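Local coordinates for protein pyruvate kinase (Pseudomonas aeruginosa, PDB 6QXL) that probably catalyses the last step of glycolysis, transferring phosphate from phosphoenolpyruvate to ADP to give pyruvate and ATP, and binds glucose 6-phosphate as an allosteric regulator, at residues F374-S386 / D454-Q467. Residues are numbered along the deposited sequence; the frame is centred on the assembly and turned at random.
Sequences FPGIKAIICLTES and DWVILTKGDSYTAQ. With G6P (6-O-phosphono-alpha-D-glucopyranose), chain M.
Strands 377-383 and 455-461 pair in parallel within the mixed sheet of the C-terminal alpha/beta domain, and the loops that follow them form part of the glucose 6-phosphate site. Six backbone hydrogen bonds link the two segments, the first from Trp455 N to Gly376 O and the last from Leu383 N to Thr459 O; that from Ile381 N to Ile457 O is 2.7 Å. A beta bulge shifts the register by one residue between Ile377 and Ile380. At the start of the pair, Phe374 turns the edge of its ring (CE2, CZ) onto one face of the Trp455 indole, an edge-to-face pair with planes at 55°; its CG lies anti to the backbone N (chi1 -176°), swinging the ring across to the indole. His477 also stacks on Trp455. On the same side of the sheet, Ile377 CD1 meets Ile457 CD1 at 3.7 Å, and helix 359-373 packs against Ile377. On the opposite side, Ile381 CD1 reaches Val456 CG1 at 3.6 Å while its CG2 branch rests against Leu458, and Ile381 itself packs on Ala440 and Leu444 of helix 436-446. A water bridges Leu383 O and Thr459 OG1 where the strands give way to the pocket. There Ser386 holds phosphate oxygen O1P twice, through N (2.8 Å) and OG (2.7 Å), and Glu385 N donates almost straight (171°) to the ester oxygen O6. From the other loop, Ser463 O and Ala466 O accept from sugar hydroxyls O3 and O4; Thr389 OG1, Gly468 N and Gly469 N add further bonds. The donors named on 374-386 suit the anionic phosphate end, and these carbonyls take up sugar hydroxyls, consistent with a pocket that recognises both ends of the ligand.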
loop_
_atom_site.group_PDB
_atom_site.type_symbol
_atom_site.label_atom_id
_atom_site.label_comp_id
_atom_site.label_asym_id
_atom_site.label_seq_id
_atom_site.Cartn_x
_atom_site.Cartn_y
_atom_site.Cartn_z
ATOM N N PHE A 374 21.002 -1.214 -4.689
ATOM C CA PHE A 374 22.331 -0.612 -4.819
ATOM C C PHE A 374 22.621 -0.541 -6.329
ATOM O O PHE A 374 23.088 -1.500 -6.912
ATOM C CB PHE A 374 23.372 -1.433 -4.017
ATOM C CG PHE A 374 24.803 -0.855 -3.997
ATOM C CD1 PHE A 374 25.069 0.523 -4.001
ATOM C CD2 PHE A 374 25.911 -1.723 -3.925
ATOM C CE1 PHE A 374 26.384 1.001 -3.938
ATOM C CE2 PHE A 374 27.212 -1.245 -3.859
ATOM C CZ PHE A 374 27.445 0.118 -3.870
ATOM N N PRO A 375 22.338 0.604 -6.960
ATOM C CA PRO A 375 22.385 0.660 -8.428
ATOM C C PRO A 375 23.796 0.561 -9.025
ATOM O O PRO A 375 23.941 0.294 -10.218
ATOM C CB PRO A 375 21.789 2.022 -8.726
ATOM C CG PRO A 375 22.275 2.858 -7.588
ATOM C CD PRO A 375 22.234 1.956 -6.374
ATOM N N GLY A 376 24.828 0.747 -8.201
ATOM C CA GLY A 376 26.191 0.461 -8.605
ATOM C C GLY A 376 26.425 -0.980 -9.034
ATOM O O GLY A 376 27.400 -1.258 -9.744
ATOM N N ILE A 377 25.557 -1.900 -8.594
ATOM C CA ILE A 377 25.644 -3.290 -8.991
ATOM C C ILE A 377 25.165 -3.453 -10.430
ATOM O O ILE A 377 24.045 -3.114 -10.734
ATOM C CB ILE A 377 24.856 -4.197 -8.048
ATOM C CG1 ILE A 377 25.588 -4.259 -6.714
ATOM C CG2 ILE A 377 24.703 -5.602 -8.633
ATOM C CD1 ILE A 377 24.716 -4.714 -5.562
ATOM N N LYS A 378 26.038 -3.974 -11.286
ATOM C CA LYS A 378 25.764 -4.107 -12.697
ATOM C C LYS A 378 25.593 -5.546 -13.140
ATOM O O LYS A 378 25.238 -5.782 -14.298
ATOM C CB LYS A 378 26.889 -3.465 -13.514
ATOM C CG LYS A 378 27.135 -1.992 -13.219
ATOM C CD LYS A 378 25.976 -1.080 -13.600
ATOM C CE LYS A 378 26.371 0.357 -13.319
ATOM N NZ LYS A 378 25.181 1.224 -13.259
ATOM N N ALA A 379 25.859 -6.503 -12.264
ATOM C CA ALA A 379 25.697 -7.905 -12.622
ATOM C C ALA A 379 25.702 -8.792 -11.406
ATOM O O ALA A 379 26.172 -8.399 -10.362
ATOM C CB ALA A 379 26.792 -8.347 -13.592
ATOM N N ILE A 380 25.158 -9.990 -11.559
ATOM C CA ILE A 380 25.181 -10.998 -10.524
ATOM C C ILE A 380 25.887 -12.224 -11.048
ATOM O O ILE A 380 25.455 -12.820 -12.023
ATOM C CB ILE A 380 23.764 -11.383 -10.089
ATOM C CG1 ILE A 380 23.050 -10.147 -9.514
ATOM C CG2 ILE A 380 23.812 -12.557 -9.113
ATOM C CD1 ILE A 380 21.697 -10.429 -8.977
ATOM N N ILE A 381 26.996 -12.586 -10.397
ATOM C CA ILE A 381 27.791 -13.762 -10.719
ATOM C C ILE A 381 27.294 -14.854 -9.799
ATOM O O ILE A 381 27.588 -14.865 -8.607
ATOM C CB ILE A 381 29.284 -13.477 -10.517
ATOM C CG1 ILE A 381 29.740 -12.439 -11.542
ATOM C CG2 ILE A 381 30.123 -14.745 -10.660
ATOM C CD1 ILE A 381 31.182 -11.989 -11.353
ATOM N N CYS A 382 26.537 -15.783 -10.356
ATOM C CA CYS A 382 25.976 -16.861 -9.569
ATOM C C CYS A 382 26.682 -18.161 -9.938
ATOM O O CYS A 382 26.425 -18.739 -10.992
ATOM C CB CYS A 382 24.479 -16.944 -9.806
ATOM S SG CYS A 382 23.735 -18.280 -8.870
ATOM N N LEU A 383 27.582 -18.613 -9.072
ATOM C CA LEU A 383 28.247 -19.889 -9.267
ATOM C C LEU A 383 27.254 -20.963 -8.911
ATOM O O LEU A 383 26.825 -21.049 -7.769
ATOM C CB LEU A 383 29.498 -20.019 -8.404
ATOM C CG LEU A 383 30.532 -18.910 -8.451
ATOM C CD1 LEU A 383 31.802 -19.422 -7.753
ATOM C CD2 LEU A 383 30.832 -18.411 -9.854
ATOM N N THR A 384 26.897 -21.789 -9.887
ATOM C CA THR A 384 25.861 -22.780 -9.689
ATOM C C THR A 384 26.226 -24.093 -10.351
ATOM O O THR A 384 26.823 -24.122 -11.419
ATOM C CB THR A 384 24.489 -22.270 -10.213
ATOM O OG1 THR A 384 23.479 -23.292 -10.038
ATOM C CG2 THR A 384 24.581 -21.841 -11.683
ATOM N N GLU A 385 25.794 -25.170 -9.719
ATOM C CA GLU A 385 26.030 -26.515 -10.186
ATOM C C GLU A 385 24.898 -26.944 -11.118
ATOM O O GLU A 385 25.156 -27.349 -12.250
ATOM C CB GLU A 385 26.192 -27.470 -8.998
ATOM C CG GLU A 385 27.046 -28.701 -9.197
ATOM C CD GLU A 385 28.567 -28.411 -9.424
ATOM O OE1 GLU A 385 29.023 -27.254 -9.483
ATOM O OE2 GLU A 385 29.341 -29.366 -9.600
ATOM N N SER A 386 23.661 -26.833 -10.648
ATOM C CA SER A 386 22.495 -27.311 -11.371
ATOM C C SER A 386 21.599 -26.225 -11.942
ATOM O O SER A 386 20.616 -26.531 -12.608
ATOM C CB SER A 386 21.658 -28.206 -10.462
ATOM O OG SER A 386 20.900 -27.432 -9.544
ATOM N N ASP A 454 32.564 -0.352 -11.564
ATOM C CA ASP A 454 31.307 -1.026 -11.329
ATOM C C ASP A 454 31.420 -2.008 -10.162
ATOM O O ASP A 454 32.507 -2.448 -9.809
ATOM C CB ASP A 454 30.853 -1.791 -12.587
ATOM C CG ASP A 454 30.534 -0.881 -13.766
ATOM O OD1 ASP A 454 30.154 0.299 -13.567
ATOM O OD2 ASP A 454 30.664 -1.362 -14.920
ATOM N N TRP A 455 30.277 -2.317 -9.566
ATOM C CA TRP A 455 30.174 -3.321 -8.516
ATOM C C TRP A 455 29.445 -4.547 -9.021
ATOM O O TRP A 455 28.747 -4.503 -10.013
ATOM C CB TRP A 455 29.406 -2.752 -7.322
ATOM C CG TRP A 455 30.094 -1.679 -6.606
ATOM C CD1 TRP A 455 30.141 -0.356 -6.948
ATOM C CD2 TRP A 455 30.812 -1.819 -5.401
ATOM N NE1 TRP A 455 30.872 0.351 -6.014
ATOM C CE2 TRP A 455 31.300 -0.526 -5.052
ATOM C CE3 TRP A 455 31.116 -2.906 -4.575
ATOM C CZ2 TRP A 455 32.068 -0.303 -3.923
ATOM C CZ3 TRP A 455 31.892 -2.686 -3.446
ATOM C CH2 TRP A 455 32.346 -1.384 -3.123
ATOM N N VAL A 456 29.572 -5.636 -8.290
ATOM C CA VAL A 456 29.044 -6.918 -8.717
ATOM C C VAL A 456 28.680 -7.735 -7.488
ATOM O O VAL A 456 29.270 -7.561 -6.438
ATOM C CB VAL A 456 30.110 -7.623 -9.623
ATOM C CG1 VAL A 456 30.420 -9.080 -9.296
ATOM C CG2 VAL A 456 29.651 -7.499 -11.036
ATOM N N ILE A 457 27.751 -8.652 -7.656
ATOM C CA ILE A 457 27.401 -9.582 -6.584
ATOM C C ILE A 457 27.895 -10.958 -6.985
ATOM O O ILE A 457 27.689 -11.378 -8.121
ATOM C CB ILE A 457 25.882 -9.650 -6.328
ATOM C CG1 ILE A 457 25.417 -8.347 -5.689
ATOM C CG2 ILE A 457 25.523 -10.837 -5.445
ATOM C CD1 ILE A 457 23.933 -8.286 -5.416
ATOM N N LEU A 458 28.542 -11.656 -6.062
ATOM C CA LEU A 458 28.925 -13.027 -6.293
ATOM C C LEU A 458 28.260 -13.883 -5.254
ATOM O O LEU A 458 28.283 -13.551 -4.073
ATOM C CB LEU A 458 30.447 -13.169 -6.225
ATOM C CG LEU A 458 30.993 -14.513 -6.732
ATOM C CD1 LEU A 458 32.372 -14.319 -7.306
ATOM C CD2 LEU A 458 31.039 -15.589 -5.659
ATOM N N THR A 459 27.674 -14.992 -5.685
ATOM C CA THR A 459 27.107 -15.967 -4.757
ATOM C C THR A 459 27.742 -17.311 -4.973
ATOM O O THR A 459 28.078 -17.676 -6.103
ATOM C CB THR A 459 25.561 -16.121 -4.916
ATOM O OG1 THR A 459 25.237 -16.711 -6.183
ATOM C CG2 THR A 459 24.865 -14.749 -4.790
ATOM N N LYS A 460 27.895 -18.054 -3.890
ATOM C CA LYS A 460 28.494 -19.375 -3.940
ATOM C C LYS A 460 28.216 -20.097 -2.641
ATOM O O LYS A 460 27.568 -19.553 -1.740
ATOM C CB LYS A 460 29.994 -19.266 -4.172
ATOM C CG LYS A 460 30.749 -18.656 -3.022
ATOM C CD LYS A 460 32.263 -18.674 -3.243
ATOM C CE LYS A 460 32.892 -18.274 -1.902
ATOM N NZ LYS A 460 34.335 -17.985 -1.994
ATOM N N GLY A 461 28.729 -21.314 -2.554
ATOM C CA GLY A 461 28.714 -22.087 -1.316
ATOM C C GLY A 461 30.136 -22.344 -0.852
ATOM O O GLY A 461 31.089 -21.692 -1.323
ATOM N N ASP A 462 30.282 -23.305 0.048
ATOM C CA ASP A 462 31.586 -23.569 0.686
ATOM C C ASP A 462 32.479 -24.416 -0.211
ATOM O O ASP A 462 33.609 -24.020 -0.497
ATOM C CB ASP A 462 31.415 -24.244 2.046
ATOM C CG ASP A 462 30.704 -23.355 3.071
ATOM O OD1 ASP A 462 31.035 -22.127 3.152
ATOM O OD2 ASP A 462 29.829 -23.912 3.803
ATOM N N SER A 463 31.968 -25.555 -0.692
ATOM C CA SER A 463 32.709 -26.397 -1.630
ATOM C C SER A 463 32.367 -26.000 -3.063
ATOM O O SER A 463 31.460 -25.223 -3.290
ATOM C CB SER A 463 32.406 -27.879 -1.406
ATOM O OG SER A 463 31.287 -28.307 -2.171
ATOM N N TYR A 464 33.106 -26.551 -4.021
ATOM C CA TYR A 464 32.814 -26.361 -5.433
ATOM C C TYR A 464 32.404 -27.669 -6.128
ATOM O O TYR A 464 32.500 -27.785 -7.344
ATOM C CB TYR A 464 34.033 -25.748 -6.091
ATOM C CG TYR A 464 34.350 -24.314 -5.702
ATOM C CD1 TYR A 464 33.355 -23.390 -5.378
ATOM C CD2 TYR A 464 35.655 -23.849 -5.781
ATOM C CE1 TYR A 464 33.675 -22.069 -5.094
ATOM C CE2 TYR A 464 35.972 -22.539 -5.476
ATOM C CZ TYR A 464 34.978 -21.652 -5.122
ATOM O OH TYR A 464 35.265 -20.334 -4.804
ATOM N N THR A 465 31.937 -28.639 -5.346
ATOM C CA THR A 465 31.659 -29.984 -5.847
ATOM C C THR A 465 30.194 -30.398 -5.624
ATOM O O THR A 465 29.552 -30.908 -6.536
ATOM C CB THR A 465 32.597 -31.005 -5.186
ATOM O OG1 THR A 465 32.294 -31.100 -3.786
ATOM C CG2 THR A 465 34.069 -30.570 -5.336
ATOM N N ALA A 466 29.641 -30.147 -4.430
ATOM C CA ALA A 466 28.262 -30.480 -4.113
ATOM C C ALA A 466 27.290 -29.435 -4.692
ATOM O O ALA A 466 27.665 -28.321 -5.008
ATOM C CB ALA A 466 28.077 -30.600 -2.605
ATOM N N GLN A 467 26.033 -29.838 -4.828
ATOM C CA GLN A 467 24.939 -28.968 -5.236
ATOM C C GLN A 467 24.065 -28.641 -4.017
ATOM O O GLN A 467 24.119 -29.338 -3.014
ATOM C CB GLN A 467 24.146 -29.644 -6.365
ATOM C CG GLN A 467 22.641 -29.473 -6.346
ATOM C CD GLN A 467 21.894 -30.329 -7.312
ATOM O OE1 GLN A 467 22.439 -31.132 -8.096
ATOM N NE2 GLN A 467 20.608 -30.082 -7.338
HETATM C C1 G6P M . 28.176 -23.189 -6.060
HETATM C C2 G6P M . 29.176 -24.287 -5.757
HETATM C C3 G6P M . 28.618 -24.924 -4.491
HETATM C C4 G6P M . 27.106 -24.909 -4.376
HETATM C C5 G6P M . 26.609 -24.969 -5.812
HETATM C C6 G6P M . 25.110 -25.208 -5.840
HETATM O O1 G6P M . 28.884 -22.363 -6.972
HETATM O O2 G6P M . 29.375 -25.202 -6.865
HETATM O O3 G6P M . 29.106 -24.041 -3.514
HETATM O O4 G6P M . 26.624 -25.958 -3.496
HETATM O O5 G6P M . 26.955 -23.778 -6.516
HETATM O O6 G6P M . 24.442 -24.651 -6.957
HETATM P P G6P M . 22.845 -24.965 -7.207
HETATM O O1P G6P M . 22.767 -26.177 -8.103
HETATM O O2P G6P M . 22.724 -23.597 -7.839
HETATM O O3P G6P M . 22.040 -25.380 -5.949
HETATM O O HOH W 1 25.351 -19.544 -6.054
#